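Local atomic coordinates of interleukin-20 receptor subunit beta (Homo sapiens, PDB entry 6DF3), a protein that pairs with IL20RA to form a receptor for IL19, IL20 and IL24, or with IL22RA1 to form one for IL20 and IL24. Residues P127-L132 against A171-K176; T105-E110 against R180-S185; F131-W136 against K147-G152. The protein carries 1 engineered substitution. One frame throughout, in Å; residues are numbered along the deposited sequence.

Contact 1 of 3, residues P127-L132 against A171-K176; sequences PQFEFL and AETFVK. Unlike the reference sequence in segment 171-176: Glu172 (reference Gln).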
loop_
_atom_site.group_PDB
_atom_site.type_symbol
_atom_site.label_atom_id
_atom_site.label_comp_id
_atom_site.label_asym_id
_atom_site.label_seq_id
_atom_site.Cartn_x
_atom_site.Cartn_y
_atom_site.Cartn_z
ATOM N N PRO C 127 -4.025 -11.222 1.609
ATOM C CA PRO C 127 -3.574 -10.159 0.721
ATOM C C PRO C 127 -2.274 -10.466 -0.028
ATOM O O PRO C 127 -2.099 -10.000 -1.173
ATOM C CB PRO C 127 -3.246 -8.978 1.719
ATOM C CG PRO C 127 -4.157 -9.200 2.883
ATOM C CD PRO C 127 -4.098 -10.725 3.013
ATOM N N GLN C 128 -1.365 -11.229 0.596
ATOM C CA GLN C 128 -0.188 -11.576 -0.097
ATOM C C GLN C 128 -0.456 -12.346 -1.403
ATOM O O GLN C 128 0.445 -12.350 -2.238
ATOM C CB GLN C 128 0.803 -12.347 0.804
ATOM C CG GLN C 128 1.257 -11.539 2.039
ATOM C CD GLN C 128 2.360 -10.497 1.708
ATOM O OE1 GLN C 128 2.766 -10.299 0.513
ATOM N NE2 GLN C 128 2.860 -9.838 2.755
ATOM N N PHE C 129 -1.651 -12.885 -1.628
ATOM C CA PHE C 129 -1.878 -13.835 -2.729
ATOM C C PHE C 129 -2.867 -13.433 -3.785
ATOM O O PHE C 129 -4.048 -13.128 -3.467
ATOM C CB PHE C 129 -2.430 -15.179 -2.189
ATOM C CG PHE C 129 -1.456 -15.951 -1.320
ATOM C CD1 PHE C 129 -1.325 -15.639 0.054
ATOM C CD2 PHE C 129 -0.749 -17.025 -1.836
ATOM C CE1 PHE C 129 -0.450 -16.349 0.880
ATOM C CE2 PHE C 129 0.115 -17.755 -1.012
ATOM C CZ PHE C 129 0.266 -17.404 0.346
ATOM N N GLU C 130 -2.432 -13.626 -5.034
ATOM C CA GLU C 130 -3.329 -13.637 -6.205
ATOM C C GLU C 130 -3.452 -15.091 -6.780
ATOM O O GLU C 130 -2.471 -15.912 -6.715
ATOM C CB GLU C 130 -2.812 -12.681 -7.290
ATOM C CG GLU C 130 -2.941 -11.195 -6.958
ATOM C CD GLU C 130 -2.144 -10.300 -7.926
ATOM O OE1 GLU C 130 -2.586 -10.195 -9.098
ATOM O OE2 GLU C 130 -1.066 -9.739 -7.526
ATOM N N PHE C 131 -4.649 -15.385 -7.317
ATOM C CA PHE C 131 -5.016 -16.728 -7.851
ATOM C C PHE C 131 -5.137 -16.688 -9.370
ATOM O O PHE C 131 -5.823 -15.812 -9.938
ATOM C CB PHE C 131 -6.339 -17.269 -7.280
ATOM C CG PHE C 131 -6.323 -17.462 -5.795
ATOM C CD1 PHE C 131 -6.608 -16.401 -4.939
ATOM C CD2 PHE C 131 -5.984 -18.714 -5.227
ATOM C CE1 PHE C 131 -6.592 -16.573 -3.551
ATOM C CE2 PHE C 131 -5.978 -18.904 -3.837
ATOM C CZ PHE C 131 -6.266 -17.832 -2.998
ATOM N N LEU C 132 -4.429 -17.626 -9.988
ATOM C CA LEU C 132 -4.568 -17.992 -11.382
ATOM C C LEU C 132 -5.455 -19.208 -11.496
ATOM O O LEU C 132 -5.243 -20.209 -10.842
ATOM C CB LEU C 132 -3.220 -18.389 -11.922
ATOM C CG LEU C 132 -2.909 -17.942 -13.321
ATOM C CD1 LEU C 132 -1.844 -16.869 -13.173
ATOM C CD2 LEU C 132 -2.459 -19.114 -14.220
ATOM N N ALA C 171 -6.302 -24.561 -10.213
ATOM C CA ALA C 171 -5.954 -23.248 -9.657
ATOM C C ALA C 171 -4.592 -23.254 -8.960
ATOM O O ALA C 171 -4.175 -24.235 -8.337
ATOM C CB ALA C 171 -7.029 -22.777 -8.686
ATOM N N GLU C 172 -3.950 -22.107 -9.021
ATOM C CA GLU C 172 -2.567 -21.897 -8.663
ATOM C C GLU C 172 -2.556 -20.575 -7.885
ATOM O O GLU C 172 -3.471 -19.764 -8.032
ATOM C CB GLU C 172 -1.873 -21.697 -10.008
ATOM C CG GLU C 172 -0.382 -21.801 -10.073
ATOM C CD GLU C 172 0.202 -21.227 -11.373
ATOM O OE1 GLU C 172 1.365 -21.569 -11.690
ATOM O OE2 GLU C 172 -0.456 -20.435 -12.085
ATOM N N THR C 173 -1.483 -20.313 -7.157
ATOM C CA THR C 173 -1.404 -19.183 -6.281
ATOM C C THR C 173 -0.177 -18.362 -6.815
ATOM O O THR C 173 0.713 -18.944 -7.462
ATOM C CB THR C 173 -1.230 -19.802 -4.890
ATOM O OG1 THR C 173 -2.289 -19.446 -3.985
ATOM C CG2 THR C 173 0.107 -19.541 -4.385
ATOM N N PHE C 174 -0.164 -17.036 -6.601
ATOM C CA PHE C 174 0.961 -16.126 -6.992
ATOM C C PHE C 174 1.166 -15.065 -5.918
ATOM O O PHE C 174 0.192 -14.506 -5.464
ATOM C CB PHE C 174 0.726 -15.374 -8.311
ATOM C CG PHE C 174 1.822 -14.387 -8.648
ATOM C CD1 PHE C 174 3.099 -14.823 -9.023
ATOM C CD2 PHE C 174 1.599 -13.014 -8.561
ATOM C CE1 PHE C 174 4.132 -13.914 -9.322
ATOM C CE2 PHE C 174 2.620 -12.091 -8.864
ATOM C CZ PHE C 174 3.894 -12.531 -9.246
ATOM N N VAL C 175 2.435 -14.813 -5.562
ATOM C CA VAL C 175 2.857 -14.000 -4.412
ATOM C C VAL C 175 3.855 -12.933 -4.934
ATOM O O VAL C 175 5.086 -13.207 -5.120
ATOM C CB VAL C 175 3.497 -14.906 -3.289
ATOM C CG1 VAL C 175 4.052 -14.070 -2.126
ATOM C CG2 VAL C 175 2.469 -15.876 -2.705
ATOM N N LYS C 176 3.319 -11.727 -5.254
ATOM C CA LYS C 176 4.128 -10.627 -5.810
ATOM C C LYS C 176 5.414 -10.331 -4.987
ATOM O O LYS C 176 6.483 -10.192 -5.563
ATOM C CB LYS C 176 3.276 -9.388 -5.929
ATOM C CG LYS C 176 3.927 -8.293 -6.756
ATOM C CD LYS C 176 2.991 -7.118 -6.975
ATOM C CE LYS C 176 1.918 -7.465 -7.993
ATOM N NZ LYS C 176 1.126 -6.238 -8.262
#
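Glu130, Phe131 and Leu132 pair with Phe174, Thr173 and Glu172 in antiparallel register, joining the two central strands of the four-stranded sheet in the membrane-proximal fibronectin type III domain; in that fold's nomenclature they are strands C and F. The short strand axes diverge by 35° from exactly antiparallel. Glu130 and Phe174 form one hydrogen-bonded pair: Glu130 N reaches Phe174 O at 2.8 Å, almost straight, while the return bond from Phe174 N is more bent. Leu132 and Glu172 form the other, and there Leu132 N comes to Glu172 O from above the carbonyl plane. Between them Phe131 and Thr173 form the non-hydrogen-bonded pair, and Phe131 CA makes a CA-H...O contact with Glu172 O at 3.4 Å.

On the side of Phe131 and Thr173, at the end near Asn13, Phe129 has CG anti to its own carbonyl carbon (chi1 -66°), which brings the ring beside Val175, with CE2 3.5 Å from Val175 CG2. The methyl CG2 of Thr173 lies in the plane of that ring, at its edge. Phe131 also reaches Leu122 of strand 117-122 in the facing sheet.

The other side carries Leu132, Glu172, Glu130 and Phe174. Glu172, where the reference sequence has glutamine, runs extended alongside Leu132 and sets OE2 3.2 Å from Leu132 CD2. Glu130 OE2 stops 4.2 Å from Lys176 NZ, too far for a salt bridge; that amine has a weak hydrogen bond to another protein chain. Thr173 OG1 is buried with no polar partner in the model, 3.6 Å from Phe129 CD2 and 3.7 Å from Phe131 CE2.

Contact 2 of 3, residues T105-E110 against R180-S185; sequences TRPGME and RYSAFS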
loop_
_atom_site.group_PDB
_atom_site.type_symbol
_atom_site.label_atom_id
_atom_site.label_comp_id
_atom_site.label_asym_id
_atom_site.label_seq_id
_atom_site.Cartn_x
_atom_site.Cartn_y
_atom_site.Cartn_z
ATOM N N THR C 105 1.710 -23.941 -0.938
ATOM C CA THR C 105 0.980 -25.151 -1.231
ATOM C C THR C 105 0.080 -24.895 -2.443
ATOM O O THR C 105 -0.147 -23.749 -2.916
ATOM C CB THR C 105 0.242 -25.659 0.036
ATOM O OG1 THR C 105 -0.341 -24.567 0.716
ATOM C CG2 THR C 105 1.216 -26.174 1.074
ATOM N N ARG C 106 -0.349 -25.978 -3.046
ATOM C CA ARG C 106 -1.480 -25.876 -3.910
ATOM C C ARG C 106 -2.797 -25.408 -3.178
ATOM O O ARG C 106 -3.100 -25.838 -2.049
ATOM C CB ARG C 106 -1.646 -27.147 -4.668
ATOM C CG ARG C 106 -1.966 -28.343 -3.833
ATOM C CD ARG C 106 -1.225 -29.505 -4.471
ATOM N NE ARG C 106 -1.720 -30.776 -4.043
ATOM C CZ ARG C 106 -1.052 -31.903 -4.196
ATOM N NH1 ARG C 106 0.177 -31.924 -4.723
ATOM N NH2 ARG C 106 -1.616 -33.034 -3.803
ATOM N N PRO C 107 -3.555 -24.458 -3.822
ATOM C CA PRO C 107 -4.711 -23.897 -3.126
ATOM C C PRO C 107 -5.851 -24.884 -3.053
ATOM O O PRO C 107 -6.098 -25.604 -4.034
ATOM C CB PRO C 107 -5.092 -22.657 -3.999
ATOM C CG PRO C 107 -4.627 -23.024 -5.399
ATOM C CD PRO C 107 -3.343 -23.818 -5.144
ATOM N N GLY C 108 -6.561 -24.883 -1.922
ATOM C CA GLY C 108 -7.861 -25.567 -1.803
ATOM C C GLY C 108 -8.917 -24.798 -2.602
ATOM O O GLY C 108 -8.717 -23.621 -2.975
ATOM N N MET C 109 -10.041 -25.439 -2.879
ATOM C CA MET C 109 -10.812 -25.088 -4.073
ATOM C C MET C 109 -12.044 -25.915 -4.116
ATOM O O MET C 109 -11.950 -27.114 -4.016
ATOM C CB MET C 109 -10.003 -25.400 -5.347
ATOM C CG MET C 109 -10.770 -25.225 -6.642
ATOM S SD MET C 109 -10.348 -26.387 -7.963
ATOM C CE MET C 109 -8.922 -25.547 -8.640
ATOM N N GLU C 110 -13.180 -25.266 -4.314
ATOM C CA GLU C 110 -14.455 -25.934 -4.410
ATOM C C GLU C 110 -15.218 -25.515 -5.687
ATOM O O GLU C 110 -15.520 -24.326 -5.882
ATOM C CB GLU C 110 -15.244 -25.585 -3.165
ATOM C CG GLU C 110 -16.516 -26.400 -2.986
ATOM C CD GLU C 110 -17.493 -25.728 -2.045
ATOM O OE1 GLU C 110 -18.729 -25.941 -2.224
ATOM O OE2 GLU C 110 -17.012 -24.981 -1.146
ATOM N N ARG C 180 6.890 -15.686 -6.928
ATOM C CA ARG C 180 6.724 -17.138 -6.993
ATOM C C ARG C 180 5.256 -17.484 -7.110
ATOM O O ARG C 180 4.424 -16.779 -6.565
ATOM C CB ARG C 180 7.361 -17.843 -5.784
ATOM C CG ARG C 180 8.890 -17.831 -5.829
ATOM C CD ARG C 180 9.502 -18.540 -4.602
ATOM N NE ARG C 180 8.821 -19.821 -4.379
ATOM C CZ ARG C 180 8.472 -20.375 -3.213
ATOM N NH1 ARG C 180 8.706 -19.797 -2.035
ATOM N NH2 ARG C 180 7.846 -21.539 -3.247
ATOM N N TYR C 181 4.997 -18.547 -7.892
ATOM C CA TYR C 181 3.704 -19.240 -7.999
ATOM C C TYR C 181 3.846 -20.610 -7.324
ATOM O O TYR C 181 4.962 -21.201 -7.352
ATOM C CB TYR C 181 3.330 -19.517 -9.483
ATOM C CG TYR C 181 3.310 -18.294 -10.396
ATOM C CD1 TYR C 181 4.519 -17.747 -10.905
ATOM C CD2 TYR C 181 2.095 -17.666 -10.733
ATOM C CE1 TYR C 181 4.527 -16.597 -11.707
ATOM C CE2 TYR C 181 2.077 -16.518 -11.561
ATOM C CZ TYR C 181 3.295 -15.994 -12.052
ATOM O OH TYR C 181 3.307 -14.861 -12.839
ATOM N N SER C 182 2.731 -21.086 -6.749
ATOM C CA SER C 182 2.554 -22.495 -6.359
ATOM C C SER C 182 2.349 -23.462 -7.558
ATOM O O SER C 182 2.126 -23.057 -8.699
ATOM C CB SER C 182 1.360 -22.680 -5.407
ATOM O OG SER C 182 0.104 -22.741 -6.071
ATOM N N ALA C 183 2.411 -24.755 -7.257
ATOM C CA ALA C 183 1.978 -25.817 -8.170
ATOM C C ALA C 183 0.481 -25.638 -8.393
ATOM O O ALA C 183 -0.197 -25.041 -7.554
ATOM C CB ALA C 183 2.247 -27.209 -7.554
ATOM N N PHE C 184 -0.038 -26.179 -9.494
ATOM C CA PHE C 184 -1.491 -26.250 -9.693
ATOM C C PHE C 184 -2.123 -27.230 -8.710
ATOM O O PHE C 184 -1.479 -28.174 -8.273
ATOM C CB PHE C 184 -1.836 -26.624 -11.139
ATOM C CG PHE C 184 -1.693 -25.473 -12.085
ATOM C CD1 PHE C 184 -2.767 -24.573 -12.286
ATOM C CD2 PHE C 184 -0.484 -25.226 -12.731
ATOM C CE1 PHE C 184 -2.643 -23.485 -13.142
ATOM C CE2 PHE C 184 -0.361 -24.129 -13.596
ATOM C CZ PHE C 184 -1.446 -23.265 -13.810
ATOM N N SER C 185 -3.375 -26.986 -8.337
ATOM C CA SER C 185 -4.153 -27.956 -7.562
ATOM C C SER C 185 -4.577 -29.123 -8.479
ATOM O O SER C 185 -4.392 -29.059 -9.711
ATOM C CB SER C 185 -5.412 -27.307 -6.996
ATOM O OG SER C 185 -6.287 -26.932 -8.070
#
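Arg106 and Ser185 bring their CA atoms to 5.0 Å where two extended loop pieces, 105-109 and 182-185, run 39° apart; Arg106 to Gly108 and Ser182 to Ser185 have polyproline II-like backbones, and the two pieces touch without hydrogen bonds between them.

Ser182 turns its side chain to the other piece, with CB packed 3.1 Å from Thr105 O. Its OG sits between the backbone N and the carbonyl carbon (chi1 81°), from where it bonds back to Ala183 O at 2.8 Å, tilted from the carbonyl plane, and also takes the N-H of Thr173. CD of the Pro107 ring lies against this same OG. Arg106 contributes mainly its CB, 3.8 Å from Phe184 O, before its chain leads away. At the far end Met109 bends back into a tight contact, CE 3.0 Å from Ser185 OG, a hydroxyl already engaged by Ala171 N.

The contact joins the loop leading into strand 109-114 to the irregular, polyproline II-like stretch that interrupts strand 180-189. Pro107 and Met109 both rest on Ala171 of strand 167-175, Met109 also meets Ile120 of strand 117-122, and Thr105 OG1 bonds to Asn13 ND2 in the loop between strands 8-12 and 15-19.

Contact 3 of 3, residues F131-W136 against K147-G152; sequences FLVAYW and KMVRSG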
loop_
_atom_site.group_PDB
_atom_site.type_symbol
_atom_site.label_atom_id
_atom_site.label_comp_id
_atom_site.label_asym_id
_atom_site.label_seq_id
_atom_site.Cartn_x
_atom_site.Cartn_y
_atom_site.Cartn_z
ATOM N N PHE C 131 -4.649 -15.385 -7.317
ATOM C CA PHE C 131 -5.016 -16.728 -7.851
ATOM C C PHE C 131 -5.137 -16.688 -9.370
ATOM O O PHE C 131 -5.823 -15.812 -9.938
ATOM C CB PHE C 131 -6.339 -17.269 -7.280
ATOM C CG PHE C 131 -6.323 -17.462 -5.795
ATOM C CD1 PHE C 131 -6.608 -16.401 -4.939
ATOM C CD2 PHE C 131 -5.984 -18.714 -5.227
ATOM C CE1 PHE C 131 -6.592 -16.573 -3.551
ATOM C CE2 PHE C 131 -5.978 -18.904 -3.837
ATOM C CZ PHE C 131 -6.266 -17.832 -2.998
ATOM N N LEU C 132 -4.429 -17.626 -9.988
ATOM C CA LEU C 132 -4.568 -17.992 -11.382
ATOM C C LEU C 132 -5.455 -19.208 -11.496
ATOM O O LEU C 132 -5.243 -20.209 -10.842
ATOM C CB LEU C 132 -3.220 -18.389 -11.922
ATOM C CG LEU C 132 -2.909 -17.942 -13.321
ATOM C CD1 LEU C 132 -1.844 -16.869 -13.173
ATOM C CD2 LEU C 132 -2.459 -19.114 -14.220
ATOM N N VAL C 133 -6.450 -19.137 -12.350
ATOM C CA VAL C 133 -7.363 -20.258 -12.564
ATOM C C VAL C 133 -7.338 -20.556 -14.045
ATOM O O VAL C 133 -7.589 -19.676 -14.853
ATOM C CB VAL C 133 -8.795 -19.962 -12.069
ATOM C CG1 VAL C 133 -9.685 -21.191 -12.193
ATOM C CG2 VAL C 133 -8.750 -19.517 -10.612
ATOM N N ALA C 134 -6.973 -21.786 -14.384
ATOM C CA ALA C 134 -7.004 -22.273 -15.764
ATOM C C ALA C 134 -8.244 -23.088 -15.884
ATOM O O ALA C 134 -8.552 -23.893 -14.979
ATOM C CB ALA C 134 -5.791 -23.133 -16.094
ATOM N N TYR C 135 -8.979 -22.834 -16.975
ATOM C CA TYR C 135 -10.123 -23.643 -17.324
ATOM C C TYR C 135 -10.310 -23.810 -18.843
ATOM O O TYR C 135 -9.904 -22.951 -19.647
ATOM C CB TYR C 135 -11.397 -23.092 -16.666
ATOM C CG TYR C 135 -11.889 -21.709 -17.112
ATOM C CD1 TYR C 135 -12.784 -21.518 -18.207
ATOM C CD2 TYR C 135 -11.506 -20.600 -16.388
ATOM C CE1 TYR C 135 -13.210 -20.227 -18.550
ATOM C CE2 TYR C 135 -11.927 -19.339 -16.715
ATOM C CZ TYR C 135 -12.764 -19.141 -17.764
ATOM O OH TYR C 135 -13.067 -17.809 -17.904
ATOM N N TRP C 136 -10.947 -24.923 -19.202
ATOM C CA TRP C 136 -11.095 -25.336 -20.600
ATOM C C TRP C 136 -12.275 -26.299 -20.764
ATOM O O TRP C 136 -12.680 -26.992 -19.820
ATOM C CB TRP C 136 -9.794 -25.987 -21.123
ATOM C CG TRP C 136 -9.388 -27.310 -20.432
ATOM C CD1 TRP C 136 -9.778 -28.584 -20.789
ATOM C CD2 TRP C 136 -8.514 -27.468 -19.301
ATOM N NE1 TRP C 136 -9.220 -29.511 -19.940
ATOM C CE2 TRP C 136 -8.435 -28.856 -19.024
ATOM C CE3 TRP C 136 -7.798 -26.568 -18.491
ATOM C CZ2 TRP C 136 -7.683 -29.367 -17.980
ATOM C CZ3 TRP C 136 -7.042 -27.071 -17.440
ATOM C CH2 TRP C 136 -6.991 -28.467 -17.190
ATOM N N LYS C 147 -8.566 -16.895 -15.750
ATOM C CA LYS C 147 -9.103 -15.795 -14.925
ATOM C C LYS C 147 -8.312 -15.583 -13.626
ATOM O O LYS C 147 -8.240 -16.462 -12.768
ATOM C CB LYS C 147 -10.585 -16.039 -14.600
ATOM C CG LYS C 147 -11.313 -14.803 -14.069
ATOM C CD LYS C 147 -12.819 -15.006 -13.933
ATOM C CE LYS C 147 -13.626 -13.882 -14.605
ATOM N NZ LYS C 147 -13.360 -12.527 -14.008
ATOM N N MET C 148 -7.726 -14.403 -13.494
ATOM C CA MET C 148 -7.128 -13.944 -12.244
ATOM C C MET C 148 -8.250 -13.627 -11.277
ATOM O O MET C 148 -9.163 -12.842 -11.635
ATOM C CB MET C 148 -6.290 -12.679 -12.444
ATOM C CG MET C 148 -5.149 -12.822 -13.439
ATOM S SD MET C 148 -3.952 -14.124 -13.031
ATOM C CE MET C 148 -2.599 -13.661 -14.135
ATOM N N VAL C 149 -8.204 -14.259 -10.091
ATOM C CA VAL C 149 -9.166 -14.031 -8.999
ATOM C C VAL C 149 -8.470 -13.433 -7.772
ATOM O O VAL C 149 -7.509 -14.019 -7.201
ATOM C CB VAL C 149 -9.907 -15.314 -8.564
ATOM C CG1 VAL C 149 -10.923 -14.984 -7.477
ATOM C CG2 VAL C 149 -10.642 -15.979 -9.711
ATOM N N ARG C 150 -8.966 -12.285 -7.323
ATOM C CA ARG C 150 -8.216 -11.503 -6.345
ATOM C C ARG C 150 -8.222 -12.226 -5.003
ATOM O O ARG C 150 -7.162 -12.440 -4.441
ATOM C CB ARG C 150 -8.735 -10.064 -6.231
ATOM C CG ARG C 150 -7.731 -9.071 -5.613
ATOM C CD ARG C 150 -7.788 -7.646 -6.229
ATOM N NE ARG C 150 -9.131 -7.202 -6.675
ATOM C CZ ARG C 150 -10.153 -6.847 -5.880
ATOM N NH1 ARG C 150 -10.047 -6.840 -4.550
ATOM N NH2 ARG C 150 -11.306 -6.499 -6.423
ATOM N N SER C 151 -9.396 -12.681 -4.562
ATOM C CA SER C 151 -9.580 -13.154 -3.204
ATOM C C SER C 151 -10.428 -14.404 -3.024
ATOM O O SER C 151 -11.507 -14.615 -3.692
ATOM C CB SER C 151 -10.185 -12.029 -2.381
ATOM O OG SER C 151 -9.140 -11.096 -2.080
ATOM N N GLY C 152 -9.938 -15.204 -2.064
ATOM C CA GLY C 152 -10.601 -16.411 -1.622
ATOM C C GLY C 152 -11.844 -16.078 -0.843
ATOM O O GLY C 152 -12.116 -14.918 -0.591
#
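Phe131 and Val149 face each other in the hairpin of strands 130-137 and 145-149, strands C and C' of the second fibronectin type III domain. Backbone bonds join the pair: Val149 N gives a nearly straight bond to Phe131 O at 2.8 Å, and Phe131 N answers to Val149 O at 3.2 Å. Further along, Lys147 N approaches Val133 O in the carbonyl plane, but the bond from Val133 N to Lys147 O is weak. Met148 CA makes a CA-H...O contact with Phe131 O.

Two aromatic rings take part. Val149 O lies in the plane of the Phe131 ring, at its edge, 3.4 Å from CD1, and Arg150 O also sits at the edge. Separately, Phe131 CE1 is 3.9 Å from Gly152 N. CG of Phe131 stands anti to the carbonyl carbon (chi1 -61°), which carries the ring toward residues 150-152, and the chain there passes along it. The ring also packs on Pro107 and Leu125. A serine here would probably open a gap between residues 150-152 and Pro107. Tyr135 meets Lys147 CB at its ring edge, CE2 lying 4.1 Å from that carbon.

Apolar packing occurs on both sides of the sheet. Towards the core, Val133 CG2 meets Val149 CG2 at 4.1 Å, and both valines touch Leu122 of the facing sheet. On the other side Leu132 and Met148 lie side by side, Leu132 CD1 against Met148 CE at a tight 3.4 Å.

The polar side-chain ends turn to the other protein: Lys147 NZ hydrogen-bonds to its backbone, and Arg150 packs on it. The edge strand thus has Val149 facing the domain core, Met148 covering Leu132 on the outer face, and a lysine amine bonded across to a partner chain.

All three contacts lie in the second fibronectin type III domain, on the same side of the chain's centre, with centres about 8 to 10 Å apart. Contacts 1 and 3 share Phe131 and Leu132: strand 130-137 pairs with 167-175 on one side and with the edge strand 145-149 on the other. Contact 2 ties the loop leading into strand 109-114 to strand 180-189, the sheet's other edge. Along the chain its ends therefore enclose contacts 1 and 3. Ala171 O to Ser185 N, a probable hydrogen bond of 2.9 Å, joins contact 1 to contact 2, and Pro107 packs on Phe131. Contacts 3 and 1 thus pair three of the four strands, and contact 2 reaches the fourth.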